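Local coordinates for protein peptidoglycan hydrolase FlgJ (Sphingomonas sp. A1, PDB 3VWO) that probably hydrolyses the peptidoglycan layer so that the flagellar rod can assemble in the periplasm, this chain being its C-terminal glycoside hydrolase family 73 part, at residues 69-74 with 78-83; 34-39 with 145-150; 10-15 with 25-30. All coordinates share one frame; numbering follows the deposited sequence.

Interaction 1 (69-74 with 78-83)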
ATOM      1  N   ARG A  69     -12.046   9.218   6.182  1.00 30.63           N
ATOM      2  CA  ARG A  69     -11.239  10.398   6.416  1.00 25.45           C
ATOM      3  C   ARG A  69      -9.857  10.126   5.853  1.00 24.07           C
ATOM      4  O   ARG A  69      -9.348   9.012   5.968  1.00 26.27           O
ATOM      5  CB  ARG A  69     -11.153  10.652   7.924  1.00 30.05           C
ATOM      6  CG  ARG A  69     -10.022  11.552   8.364  1.00 31.88           C
ATOM      7  CD  ARG A  69      -9.881  11.541   9.887  1.00 26.15           C
ATOM      8  NE  ARG A  69      -8.731  12.330  10.327  1.00 26.18           N
ATOM      9  CZ  ARG A  69      -7.479  11.885  10.337  1.00 29.31           C
ATOM     10  NH1 ARG A  69      -7.201  10.653   9.931  1.00 31.09           N
ATOM     11  NH2 ARG A  69      -6.497  12.677  10.746  1.00 34.07           N
ATOM     12  N   THR A  70      -9.262  11.131   5.224  1.00 26.13           N
ATOM     13  CA  THR A  70      -7.907  10.987   4.709  1.00 25.77           C
ATOM     14  C   THR A  70      -7.127  12.299   4.794  1.00 30.73           C
ATOM     15  O   THR A  70      -7.696  13.384   4.670  1.00 31.59           O
ATOM     16  CB  THR A  70      -7.909  10.469   3.261  1.00 35.25           C
ATOM     17  OG1 THR A  70      -6.580  10.083   2.889  1.00 37.80           O
ATOM     18  CG2 THR A  70      -8.431  11.533   2.308  1.00 36.29           C
ATOM     19  N   VAL A  71      -5.821  12.181   5.014  1.00 32.51           N
ATOM     20  CA  VAL A  71      -4.944  13.334   5.144  1.00 28.83           C
ATOM     21  C   VAL A  71      -4.049  13.444   3.917  1.00 33.25           C
ATOM     22  O   VAL A  71      -3.413  12.472   3.509  1.00 35.41           O
ATOM     23  CB  VAL A  71      -4.049  13.213   6.390  1.00 36.52           C
ATOM     24  CG1 VAL A  71      -3.134  14.427   6.510  1.00 34.04           C
ATOM     25  CG2 VAL A  71      -4.903  13.057   7.639  1.00 28.41           C
ATOM     26  N   GLU A  72      -4.008  14.629   3.325  1.00 30.64           N
ATOM     27  CA  GLU A  72      -3.189  14.845   2.134  1.00 38.77           C
ATOM     28  C   GLU A  72      -2.416  16.146   2.266  1.00 44.64           C
ATOM     29  O   GLU A  72      -2.838  17.052   2.978  1.00 37.22           O
ATOM     30  CB  GLU A  72      -4.068  14.861   0.881  1.00 49.47           C
ATOM     31  CG  GLU A  72      -4.835  13.561   0.653  1.00 51.65           C
ATOM     32  CD  GLU A  72      -5.789  13.639  -0.521  1.00 63.90           C
ATOM     33  OE1 GLU A  72      -5.924  14.733  -1.109  1.00 71.89           O
ATOM     34  OE2 GLU A  72      -6.406  12.605  -0.854  1.00 65.79           O
ATOM     35  N   TYR A  73      -1.274  16.235   1.595  1.00 35.65           N
ATOM     36  CA  TYR A  73      -0.478  17.449   1.658  1.00 31.75           C
ATOM     37  C   TYR A  73      -0.407  18.106   0.289  1.00 52.01           C
ATOM     38  O   TYR A  73      -0.149  17.448  -0.722  1.00 46.07           O
ATOM     39  CB  TYR A  73       0.917  17.160   2.220  1.00 45.08           C
ATOM     40  CG  TYR A  73       0.872  16.594   3.620  1.00 43.24           C
ATOM     41  CD1 TYR A  73       0.856  17.431   4.730  1.00 45.13           C
ATOM     42  CD2 TYR A  73       0.812  15.223   3.833  1.00 43.32           C
ATOM     43  CE1 TYR A  73       0.797  16.913   6.014  1.00 43.29           C
ATOM     44  CE2 TYR A  73       0.753  14.698   5.110  1.00 46.10           C
ATOM     45  CZ  TYR A  73       0.745  15.546   6.198  1.00 46.60           C
ATOM     46  OH  TYR A  73       0.684  15.021   7.468  1.00 48.09           O
ATOM     47  N   GLU A  74      -0.685  19.403   0.264  1.00 54.42           N
ATOM     48  CA  GLU A  74      -0.573  20.197  -0.949  1.00 64.81           C
ATOM     49  C   GLU A  74       0.239  21.424  -0.574  1.00 65.98           C
ATOM     50  O   GLU A  74      -0.208  22.234   0.236  1.00 64.83           O
ATOM     51  CB  GLU A  74      -1.958  20.603  -1.455  1.00 62.46           C
ATOM     52  CG  GLU A  74      -3.098  19.748  -0.908  1.00 67.73           C
ATOM     53  CD  GLU A  74      -3.871  19.018  -1.992  1.00 75.62           C
ATOM     54  OE1 GLU A  74      -4.930  19.531  -2.415  1.00 77.69           O
ATOM     55  OE2 GLU A  74      -3.427  17.928  -2.415  1.00 73.23           O
ATOM     56  N   ARG A  78      -1.490  21.085   5.159  1.00 38.30           N
ATOM     57  CA  ARG A  78      -2.093  19.807   5.508  1.00 32.80           C
ATOM     58  C   ARG A  78      -3.587  19.857   5.206  1.00 39.40           C
ATOM     59  O   ARG A  78      -4.264  20.828   5.549  1.00 33.88           O
ATOM     60  CB  ARG A  78      -1.859  19.513   6.992  1.00 33.32           C
ATOM     61  CG  ARG A  78      -2.198  18.096   7.447  1.00 31.89           C
ATOM     62  CD  ARG A  78      -1.534  17.819   8.790  1.00 35.09           C
ATOM     63  NE  ARG A  78      -1.745  16.458   9.274  1.00 36.27           N
ATOM     64  CZ  ARG A  78      -2.867  16.042   9.849  1.00 30.22           C
ATOM     65  NH1 ARG A  78      -3.886  16.879   9.994  1.00 27.35           N
ATOM     66  NH2 ARG A  78      -2.976  14.787  10.272  1.00 32.43           N
ATOM     67  N   LYS A  79      -4.095  18.815   4.555  1.00 31.24           N
ATOM     68  CA  LYS A  79      -5.508  18.747   4.202  1.00 33.68           C
ATOM     69  C   LYS A  79      -6.188  17.536   4.836  1.00 29.88           C
ATOM     70  O   LYS A  79      -5.635  16.437   4.837  1.00 33.63           O
ATOM     71  CB  LYS A  79      -5.668  18.702   2.679  1.00 40.09           C
ATOM     72  CG  LYS A  79      -5.328  20.010   1.985  1.00 45.33           C
ATOM     73  CD  LYS A  79      -6.316  21.100   2.385  1.00 45.87           C
ATOM     74  CE  LYS A  79      -5.928  22.451   1.798  1.00 66.91           C
ATOM     75  NZ  LYS A  79      -5.869  22.423   0.311  1.00 79.92           N
ATOM     76  N   VAL A  80      -7.376  17.745   5.392  1.00 30.72           N
ATOM     77  CA  VAL A  80      -8.165  16.639   5.926  1.00 31.04           C
ATOM     78  C   VAL A  80      -9.549  16.616   5.294  1.00 39.07           C
ATOM     79  O   VAL A  80     -10.321  17.561   5.439  1.00 38.71           O
ATOM     80  CB  VAL A  80      -8.319  16.710   7.458  1.00 34.95           C
ATOM     81  CG1 VAL A  80      -9.165  15.539   7.953  1.00 31.49           C
ATOM     82  CG2 VAL A  80      -6.960  16.704   8.133  1.00 35.65           C
ATOM     83  N   ARG A  81      -9.861  15.540   4.586  1.00 35.98           N
ATOM     84  CA  ARG A  81     -11.193  15.392   4.018  1.00 38.84           C
ATOM     85  C   ARG A  81     -11.681  13.951   4.024  1.00 37.69           C
ATOM     86  O   ARG A  81     -10.948  13.028   4.375  1.00 40.09           O
ATOM     87  CB  ARG A  81     -11.248  15.969   2.599  1.00 48.16           C
ATOM     88  CG  ARG A  81      -9.982  15.771   1.796  1.00 48.82           C
ATOM     89  CD  ARG A  81     -10.109  16.360   0.397  1.00 64.71           C
ATOM     90  NE  ARG A  81      -8.824  16.372  -0.299  1.00 70.00           N
ATOM     91  CZ  ARG A  81      -8.077  17.457  -0.470  1.00 66.15           C
ATOM     92  NH1 ARG A  81      -6.919  17.373  -1.112  1.00 73.17           N
ATOM     93  NH2 ARG A  81      -8.490  18.630  -0.008  1.00 62.45           N
ATOM     94  N   VAL A  82     -12.936  13.776   3.634  1.00 32.82           N
ATOM     95  CA  VAL A  82     -13.528  12.459   3.493  1.00 27.55           C
ATOM     96  C   VAL A  82     -13.630  12.146   2.005  1.00 37.88           C
ATOM     97  O   VAL A  82     -14.176  12.936   1.236  1.00 33.54           O
ATOM     98  CB  VAL A  82     -14.927  12.410   4.140  1.00 31.30           C
ATOM     99  CG1 VAL A  82     -15.641  11.115   3.780  1.00 43.82           C
ATOM    100  CG2 VAL A  82     -14.812  12.561   5.654  1.00 37.12           C
ATOM    101  N   GLU A  83     -13.074  11.008   1.601  1.00 31.78           N
ATOM    102  CA  GLU A  83     -13.084  10.606   0.201  1.00 28.77           C
ATOM    103  C   GLU A  83     -13.604   9.184   0.070  1.00 30.05           C
ATOM    104  O   GLU A  83     -13.693   8.464   1.055  1.00 27.43           O
ATOM    105  CB  GLU A  83     -11.670  10.675  -0.371  1.00 29.61           C
ATOM    106  CG  GLU A  83     -10.988  12.019  -0.206  1.00 44.18           C
ATOM    107  CD  GLU A  83     -11.222  12.944  -1.384  1.00 56.78           C
ATOM    108  OE1 GLU A  83     -12.278  12.821  -2.040  1.00 54.15           O
ATOM    109  OE2 GLU A  83     -10.343  13.789  -1.656  1.00 68.43           O
TER
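T70 with R81 and E72 with K79 form antiparallel hydrogen-bonded pairs, two backbone bonds each, while R69, V71 and Y73 face V82, V80 and R78 in non-hydrogen-bonded pairs, the strand segments running at 144° to one another. T70 N reaches R81 O at 2.7 Å. On the face carrying E72, E72 CG sits beside the backbone N (chi1 -60°) and the rest of the chain is extended, which sends the carboxylate diagonally past K79 to R81. There R81 NH1 donates to E72 OE1 at 2.8 Å, on the anti side and tilted out of the carboxylate plane, with the two flat groups 81° apart. The same NH1 has a weak bond to OE1 of the poorly ordered E74 (3.2 Å), and R81 NE bridges to E83 OE2 at 3.3 Å, so one long arginine ties together three acids. This is the beta hairpin of strands 65-74 and 77-86, a surface arm of the glucosaminidase domain, and the side chain of E72 lies about 6 Å from a bound HEPES molecule. E72 OE2 is salt-bridged to K56, and an alanine at E72 is likely to leave K56 without this mate and to deprive R81 NH1 of the shorter of its two carboxylate bonds described here, the weak one to E74 remaining. The threonine suits its place by offering a methyl: T70 CG2 rests on E83 CG at 3.6 Å. On the other face, with V71 and Y73, R78 lies alongside Y73, R78 CG being 3.5 Å from Y73 CE1, and V71 CG1 sits over one face of the R78 guanidinium, toward its rim.

Interaction 2 (34-39 with 145-150); sequences TGWGKS and GNALRQ
W36 meets L148 with the far rim of its indole: CH2 stands 3.8 Å from L148 CB, which lies at the ring edge and in the ring plane, so the leucine is not stacked on a face. The two side chains cross at about a right angle. W36 CG is anti to its carbonyl carbon (chi1 -61°), an arrangement that carries the six-membered ring away from the turn and toward helix 146-154. Beside this, A147 CB comes to 4.4 Å from W36 CZ2; a side chain no bigger than a methyl lets the broad ring come close to the helix backbone. L148 CD1 adds a looser touch, 4.1 Å from W36 CH2. The tryptophan is presented by a type I' turn from G35 to K38 that begins at the glycine of the Schellman motif closing the preceding helix. Positive phi at G35 and G37 suits glycine, and T34 OG1 accepts from G37 N at 3.0 Å, an ST motif that holds the turn. R151 makes a cation-pi contact with the indole. L148 also packs on H24 and V27 of helix 23-34, while W36 reaches A31 of that helix and F4 and V5 of helix 2-19, so the contact fastens the C-terminal helix 146-154 beside the first two.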
ATOM      1  N   THR A  34      -0.939   1.276   6.653  1.00 24.08           N
ATOM      2  CA  THR A  34      -2.007   0.963   7.604  1.00 23.00           C
ATOM      3  C   THR A  34      -1.541   0.820   9.049  1.00 24.38           C
ATOM      4  O   THR A  34      -2.305   0.359   9.896  1.00 26.44           O
ATOM      5  CB  THR A  34      -2.723  -0.344   7.241  1.00 23.91           C
ATOM      6  OG1 THR A  34      -1.805  -1.439   7.360  1.00 26.50           O
ATOM      7  CG2 THR A  34      -3.289  -0.281   5.841  1.00 23.41           C
ATOM      8  N   GLY A  35      -0.299   1.194   9.333  1.00 23.51           N
ATOM      9  CA  GLY A  35       0.239   1.016  10.675  1.00 28.77           C
ATOM     10  C   GLY A  35       0.230  -0.443  11.103  1.00 31.37           C
ATOM     11  O   GLY A  35      -0.238  -0.787  12.189  1.00 24.23           O
ATOM     12  N   TRP A  36       0.755  -1.307  10.237  1.00 27.50           N
ATOM     13  CA  TRP A  36       0.771  -2.748  10.483  1.00 26.30           C
ATOM     14  C   TRP A  36      -0.631  -3.295  10.740  1.00 30.73           C
ATOM     15  O   TRP A  36      -0.822  -4.185  11.570  1.00 25.56           O
ATOM     16  CB  TRP A  36       1.719  -3.104  11.632  1.00 32.03           C
ATOM     17  CG  TRP A  36       3.146  -2.730  11.364  1.00 25.32           C
ATOM     18  CD1 TRP A  36       3.740  -1.522  11.601  1.00 29.94           C
ATOM     19  CD2 TRP A  36       4.162  -3.574  10.812  1.00 28.03           C
ATOM     20  NE1 TRP A  36       5.060  -1.562  11.224  1.00 36.01           N
ATOM     21  CE2 TRP A  36       5.346  -2.810  10.740  1.00 32.30           C
ATOM     22  CE3 TRP A  36       4.186  -4.899  10.373  1.00 31.02           C
ATOM     23  CZ2 TRP A  36       6.540  -3.329  10.243  1.00 32.45           C
ATOM     24  CZ3 TRP A  36       5.377  -5.410   9.878  1.00 33.85           C
ATOM     25  CH2 TRP A  36       6.532  -4.627   9.822  1.00 33.85           C
ATOM     26  N   GLY A  37      -1.604  -2.752  10.015  1.00 23.49           N
ATOM     27  CA  GLY A  37      -2.965  -3.237  10.067  1.00 22.01           C
ATOM     28  C   GLY A  37      -3.843  -2.538  11.099  1.00 26.75           C
ATOM     29  O   GLY A  37      -5.057  -2.692  11.073  1.00 25.83           O
ATOM     30  N   LYS A  38      -3.237  -1.756  11.986  1.00 25.69           N
ATOM     31  CA  LYS A  38      -4.000  -1.095  13.062  1.00 20.58           C
ATOM     32  C   LYS A  38      -4.880   0.041  12.549  1.00 27.23           C
ATOM     33  O   LYS A  38      -5.825   0.450  13.229  1.00 23.91           O
ATOM     34  CB  LYS A  38      -3.056  -0.561  14.140  1.00 21.83           C
ATOM     35  CG  LYS A  38      -2.152  -1.616  14.761  1.00 33.42           C
ATOM     36  CD  LYS A  38      -2.932  -2.869  15.119  1.00 45.24           C
ATOM     37  CE  LYS A  38      -2.003  -4.012  15.509  1.00 51.89           C
ATOM     38  NZ  LYS A  38      -2.766  -5.248  15.858  1.00 45.42           N
ATOM     39  N   SER A  39      -4.565   0.563  11.362  1.00 22.66           N
ATOM     40  CA  SER A  39      -5.314   1.691  10.813  1.00 23.45           C
ATOM     41  C   SER A  39      -5.856   1.412   9.414  1.00 29.73           C
ATOM     42  O   SER A  39      -6.020   2.324   8.605  1.00 29.05           O
ATOM     43  CB  SER A  39      -4.456   2.955  10.790  1.00 29.34           C
ATOM     44  OG  SER A  39      -3.978   3.261  12.087  1.00 34.77           O
ATOM     45  N   GLY A 145      14.051  -2.510   7.726  1.00 46.19           N
ATOM     46  CA  GLY A 145      14.014  -2.488   9.181  1.00 41.53           C
ATOM     47  C   GLY A 145      14.026  -3.856   9.840  1.00 49.21           C
ATOM     48  O   GLY A 145      13.625  -4.853   9.242  1.00 42.77           O
ATOM     49  N   ASN A 146      14.485  -3.904  11.087  1.00 57.03           N
ATOM     50  CA  ASN A 146      14.549  -5.157  11.830  1.00 51.48           C
ATOM     51  C   ASN A 146      13.169  -5.703  12.179  1.00 51.92           C
ATOM     52  O   ASN A 146      12.988  -6.914  12.302  1.00 54.52           O
ATOM     53  CB  ASN A 146      15.388  -4.992  13.102  1.00 53.83           C
ATOM     54  CG  ASN A 146      16.863  -4.781  12.806  1.00 70.31           C
ATOM     55  OD1 ASN A 146      17.397  -5.318  11.835  1.00 70.06           O
ATOM     56  ND2 ASN A 146      17.528  -3.995  13.645  1.00 77.44           N
ATOM     57  N   ALA A 147      12.198  -4.807  12.331  1.00 43.82           N
ATOM     58  CA  ALA A 147      10.841  -5.205  12.699  1.00 46.21           C
ATOM     59  C   ALA A 147      10.223  -6.099  11.629  1.00 44.70           C
ATOM     60  O   ALA A 147       9.691  -7.168  11.930  1.00 42.28           O
ATOM     61  CB  ALA A 147       9.969  -3.978  12.944  1.00 46.10           C
ATOM     62  N   LEU A 148      10.300  -5.658  10.378  1.00 38.36           N
ATOM     63  CA  LEU A 148       9.768  -6.444   9.271  1.00 32.05           C
ATOM     64  C   LEU A 148      10.581  -7.719   9.076  1.00 38.45           C
ATOM     65  O   LEU A 148      10.023  -8.789   8.838  1.00 35.55           O
ATOM     66  CB  LEU A 148       9.750  -5.620   7.983  1.00 37.81           C
ATOM     67  CG  LEU A 148       9.378  -6.355   6.692  1.00 37.38           C
ATOM     68  CD1 LEU A 148       7.950  -6.876   6.757  1.00 40.72           C
ATOM     69  CD2 LEU A 148       9.577  -5.445   5.493  1.00 30.02           C
ATOM     70  N   ARG A 149      11.901  -7.598   9.191  1.00 44.90           N
ATOM     71  CA  ARG A 149      12.804  -8.723   8.967  1.00 50.66           C
ATOM     72  C   ARG A 149      12.506  -9.886   9.913  1.00 51.15           C
ATOM     73  O   ARG A 149      12.360 -11.031   9.477  1.00 51.29           O
ATOM     74  CB  ARG A 149      14.263  -8.273   9.106  1.00 52.14           C
ATOM     75  CG  ARG A 149      15.284  -9.388   8.962  1.00 66.54           C
ATOM     76  CD  ARG A 149      16.715  -8.868   9.098  1.00 77.13           C
ATOM     77  NE  ARG A 149      17.106  -8.006   7.982  1.00 84.94           N
ATOM     78  CZ  ARG A 149      17.170  -6.679   8.044  1.00 81.60           C
ATOM     79  NH1 ARG A 149      16.874  -6.048   9.173  1.00 77.30           N
ATOM     80  NH2 ARG A 149      17.536  -5.982   6.975  1.00 68.15           N
ATOM     81  N   GLN A 150      12.405  -9.585  11.203  1.00 52.95           N
ATOM     82  CA  GLN A 150      12.082 -10.599  12.202  1.00 57.98           C
ATOM     83  C   GLN A 150      10.725 -11.248  11.944  1.00 52.18           C
ATOM     84  O   GLN A 150      10.568 -12.459  12.106  1.00 52.87           O
ATOM     85  CB  GLN A 150      12.121 -10.009  13.618  1.00 59.39           C
ATOM     86  CG  GLN A 150      13.402 -10.309  14.393  1.00 74.23           C
ATOM     87  CD  GLN A 150      14.557  -9.398  14.017  1.00 78.56           C
ATOM     88  OE1 GLN A 150      15.549  -9.839  13.434  1.00 75.37           O
ATOM     89  NE2 GLN A 150      14.439  -8.119  14.362  1.00 76.59           N
TER

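Interaction 3 (10-15 with 25-30); sequences PQAAKA and FLVAQA
The first two helices of the domain, 2-19 and 23-34, are joined by a short connection and pack against each other where A12 and A15 meet L26 and V27. The segment axes come within 9.2 Å and cross at 121°, and the closest CA atoms, those of A12 and L26, are 6.0 Å apart. Small residues make this possible: A12 CB points at the other helix and fits against V27 CG2 at 3.6 Å, and L26 CB lies 4.3 Å from A12 CB. V27 uses one branch, CG2, anti to the carbonyl carbon, for the alanine. This helix pair lies near the centre of the glucosaminidase fold, which belongs to the lysozyme clan, and all four touching residues are buried, as suits their purely apolar side chains. L26 reaches farther along helix 2-19: its CG lies beside the backbone N (chi1 -55°) and CD1 is directed to the turn between A12 and A15, 3.8 Å from A12 O and 4.0 Å from A15 CB. A leucine is long enough for its CD1 to reach into that turn, and alanine leaves its backbone accessible to the methyl. Helix 91-104 also packs on the pair, with F95 on A12 and Y98 on L26, while V27 also touches T8 and W9 of helix 2-19.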
ATOM      1  N   PRO A  10       1.332 -14.140   1.743  1.00 36.28           N
ATOM      2  CA  PRO A  10       0.931 -14.973   0.600  1.00 39.99           C
ATOM      3  C   PRO A  10       0.346 -14.172  -0.563  1.00 43.79           C
ATOM      4  O   PRO A  10       0.749 -14.373  -1.707  1.00 39.99           O
ATOM      5  CB  PRO A  10      -0.147 -15.877   1.199  1.00 45.27           C
ATOM      6  CG  PRO A  10       0.233 -16.004   2.612  1.00 41.07           C
ATOM      7  CD  PRO A  10       0.787 -14.667   3.009  1.00 43.34           C
ATOM      8  N   GLN A  11      -0.584 -13.269  -0.269  1.00 43.92           N
ATOM      9  CA  GLN A  11      -1.183 -12.428  -1.305  1.00 33.53           C
ATOM     10  C   GLN A  11      -0.193 -11.404  -1.851  1.00 37.75           C
ATOM     11  O   GLN A  11      -0.283 -10.990  -3.010  1.00 44.74           O
ATOM     12  CB  GLN A  11      -2.432 -11.727  -0.767  1.00 50.04           C
ATOM     13  CG  GLN A  11      -3.582 -12.670  -0.428  1.00 46.84           C
ATOM     14  CD  GLN A  11      -3.374 -13.425   0.872  1.00 56.35           C
ATOM     15  OE1 GLN A  11      -2.502 -13.083   1.670  1.00 52.24           O
ATOM     16  NE2 GLN A  11      -4.176 -14.463   1.088  1.00 65.24           N
ATOM     17  N   ALA A  12       0.759 -10.999  -1.023  1.00 24.95           N
ATOM     18  CA  ALA A  12       1.784 -10.071  -1.470  1.00 27.32           C
ATOM     19  C   ALA A  12       2.664 -10.763  -2.505  1.00 38.91           C
ATOM     20  O   ALA A  12       3.067 -10.160  -3.500  1.00 33.35           O
ATOM     21  CB  ALA A  12       2.613  -9.595  -0.300  1.00 29.47           C
ATOM     22  N   ALA A  13       2.937 -12.043  -2.272  1.00 31.76           N
ATOM     23  CA  ALA A  13       3.783 -12.837  -3.167  1.00 37.52           C
ATOM     24  C   ALA A  13       3.306 -12.849  -4.626  1.00 38.58           C
ATOM     25  O   ALA A  13       4.099 -12.631  -5.549  1.00 37.01           O
ATOM     26  CB  ALA A  13       3.920 -14.266  -2.632  1.00 41.54           C
ATOM     27  N   LYS A  14       2.019 -13.109  -4.831  1.00 39.05           N
ATOM     28  CA  LYS A  14       1.440 -13.155  -6.173  1.00 30.44           C
ATOM     29  C   LYS A  14       1.553 -11.821  -6.909  1.00 40.91           C
ATOM     30  O   LYS A  14       1.961 -11.773  -8.073  1.00 34.33           O
ATOM     31  CB  LYS A  14      -0.035 -13.564  -6.114  1.00 52.45           C
ATOM     32  CG  LYS A  14      -0.365 -14.642  -5.099  1.00 57.03           C
ATOM     33  CD  LYS A  14      -1.794 -15.144  -5.286  1.00 59.10           C
ATOM     34  CE  LYS A  14      -2.814 -14.025  -5.128  1.00 64.10           C
ATOM     35  NZ  LYS A  14      -3.111 -13.700  -3.697  1.00 53.83           N
ATOM     36  N   ALA A  15       1.176 -10.737  -6.235  1.00 28.51           N
ATOM     37  CA  ALA A  15       1.240  -9.410  -6.846  1.00 27.81           C
ATOM     38  C   ALA A  15       2.688  -8.977  -7.043  1.00 27.48           C
ATOM     39  O   ALA A  15       3.024  -8.290  -8.014  1.00 31.61           O
ATOM     40  CB  ALA A  15       0.497  -8.392  -5.987  1.00 32.29           C
ATOM     41  N   PHE A  25       8.509  -6.122   0.013  1.00 19.08           N
ATOM     42  CA  PHE A  25       8.399  -4.705  -0.321  1.00 18.40           C
ATOM     43  C   PHE A  25       6.944  -4.288  -0.249  1.00 19.45           C
ATOM     44  O   PHE A  25       6.618  -3.203   0.231  1.00 22.72           O
ATOM     45  CB  PHE A  25       8.885  -4.418  -1.746  1.00 19.81           C
ATOM     46  CG  PHE A  25      10.389  -4.387  -1.898  1.00 20.48           C
ATOM     47  CD1 PHE A  25      11.222  -4.967  -0.957  1.00 24.71           C
ATOM     48  CD2 PHE A  25      10.958  -3.752  -2.991  1.00 22.76           C
ATOM     49  CE1 PHE A  25      12.612  -4.931  -1.117  1.00 29.08           C
ATOM     50  CE2 PHE A  25      12.342  -3.712  -3.158  1.00 21.67           C
ATOM     51  CZ  PHE A  25      13.167  -4.300  -2.217  1.00 26.22           C
ATOM     52  N   LEU A  26       6.071  -5.150  -0.760  1.00 19.69           N
ATOM     53  CA  LEU A  26       4.639  -4.867  -0.745  1.00 20.20           C
ATOM     54  C   LEU A  26       4.046  -5.017   0.666  1.00 22.04           C
ATOM     55  O   LEU A  26       3.160  -4.254   1.067  1.00 21.48           O
ATOM     56  CB  LEU A  26       3.908  -5.773  -1.728  1.00 21.19           C
ATOM     57  CG  LEU A  26       4.413  -5.749  -3.179  1.00 23.60           C
ATOM     58  CD1 LEU A  26       3.403  -6.431  -4.075  1.00 24.11           C
ATOM     59  CD2 LEU A  26       4.656  -4.324  -3.646  1.00 21.98           C
ATOM     60  N   VAL A  27       4.524  -6.000   1.420  1.00 23.46           N
ATOM     61  CA  VAL A  27       4.099  -6.118   2.824  1.00 22.57           C
ATOM     62  C   VAL A  27       4.521  -4.879   3.607  1.00 26.16           C
ATOM     63  O   VAL A  27       3.753  -4.336   4.404  1.00 24.62           O
ATOM     64  CB  VAL A  27       4.695  -7.365   3.494  1.00 22.61           C
ATOM     65  CG1 VAL A  27       4.333  -7.399   4.986  1.00 21.77           C
ATOM     66  CG2 VAL A  27       4.208  -8.620   2.791  1.00 24.28           C
ATOM     67  N   ALA A  28       5.748  -4.428   3.377  1.00 21.73           N
ATOM     68  CA  ALA A  28       6.251  -3.224   4.039  1.00 23.02           C
ATOM     69  C   ALA A  28       5.418  -1.988   3.699  1.00 22.72           C
ATOM     70  O   ALA A  28       5.124  -1.166   4.573  1.00 22.49           O
ATOM     71  CB  ALA A  28       7.711  -2.994   3.673  1.00 22.23           C
ATOM     72  N   GLN A  29       5.042  -1.849   2.431  1.00 20.85           N
ATOM     73  CA  GLN A  29       4.280  -0.686   2.014  1.00 18.61           C
ATOM     74  C   GLN A  29       2.898  -0.728   2.650  1.00 19.20           C
ATOM     75  O   GLN A  29       2.389   0.290   3.106  1.00 23.27           O
ATOM     76  CB  GLN A  29       4.139  -0.609   0.489  1.00 19.21           C
ATOM     77  CG  GLN A  29       3.494   0.697   0.035  1.00 21.47           C
ATOM     78  CD  GLN A  29       3.480   0.873  -1.472  1.00 24.37           C
ATOM     79  OE1 GLN A  29       3.794  -0.053  -2.225  1.00 21.48           O
ATOM     80  NE2 GLN A  29       3.116   2.071  -1.919  1.00 21.61           N
ATOM     81  N   ALA A  30       2.301  -1.912   2.678  1.00 20.01           N
ATOM     82  CA  ALA A  30       1.003  -2.082   3.327  1.00 22.58           C
ATOM     83  C   ALA A  30       1.109  -1.771   4.824  1.00 21.29           C
ATOM     84  O   ALA A  30       0.203  -1.158   5.421  1.00 24.69           O
ATOM     85  CB  ALA A  30       0.496  -3.491   3.106  1.00 20.80           C
TER

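Interaction 3 is the buried one, interaction 2 is partly buried and interaction 1 is a surface contact about 25 Å, centre to centre, from interaction 3. Interactions 2 and 3 adjoin: L148 CD2 packs on A28 CB at 3.6 Å, so helix 23-34 is gripped by helix 2-19 and by helix 146-154. Their chemistry is apolar, with an aromatic edge added where interaction 2 nears solvent. Interaction 1 shares no element with them and instead combines backbone hydrogen bonds with a network of acids and arginine, as fits an exposed hairpin. Along the chain, that hairpin is nested in the loop closed by 34-39 and 145-150, whereas 10-15 with 25-30 closes earlier.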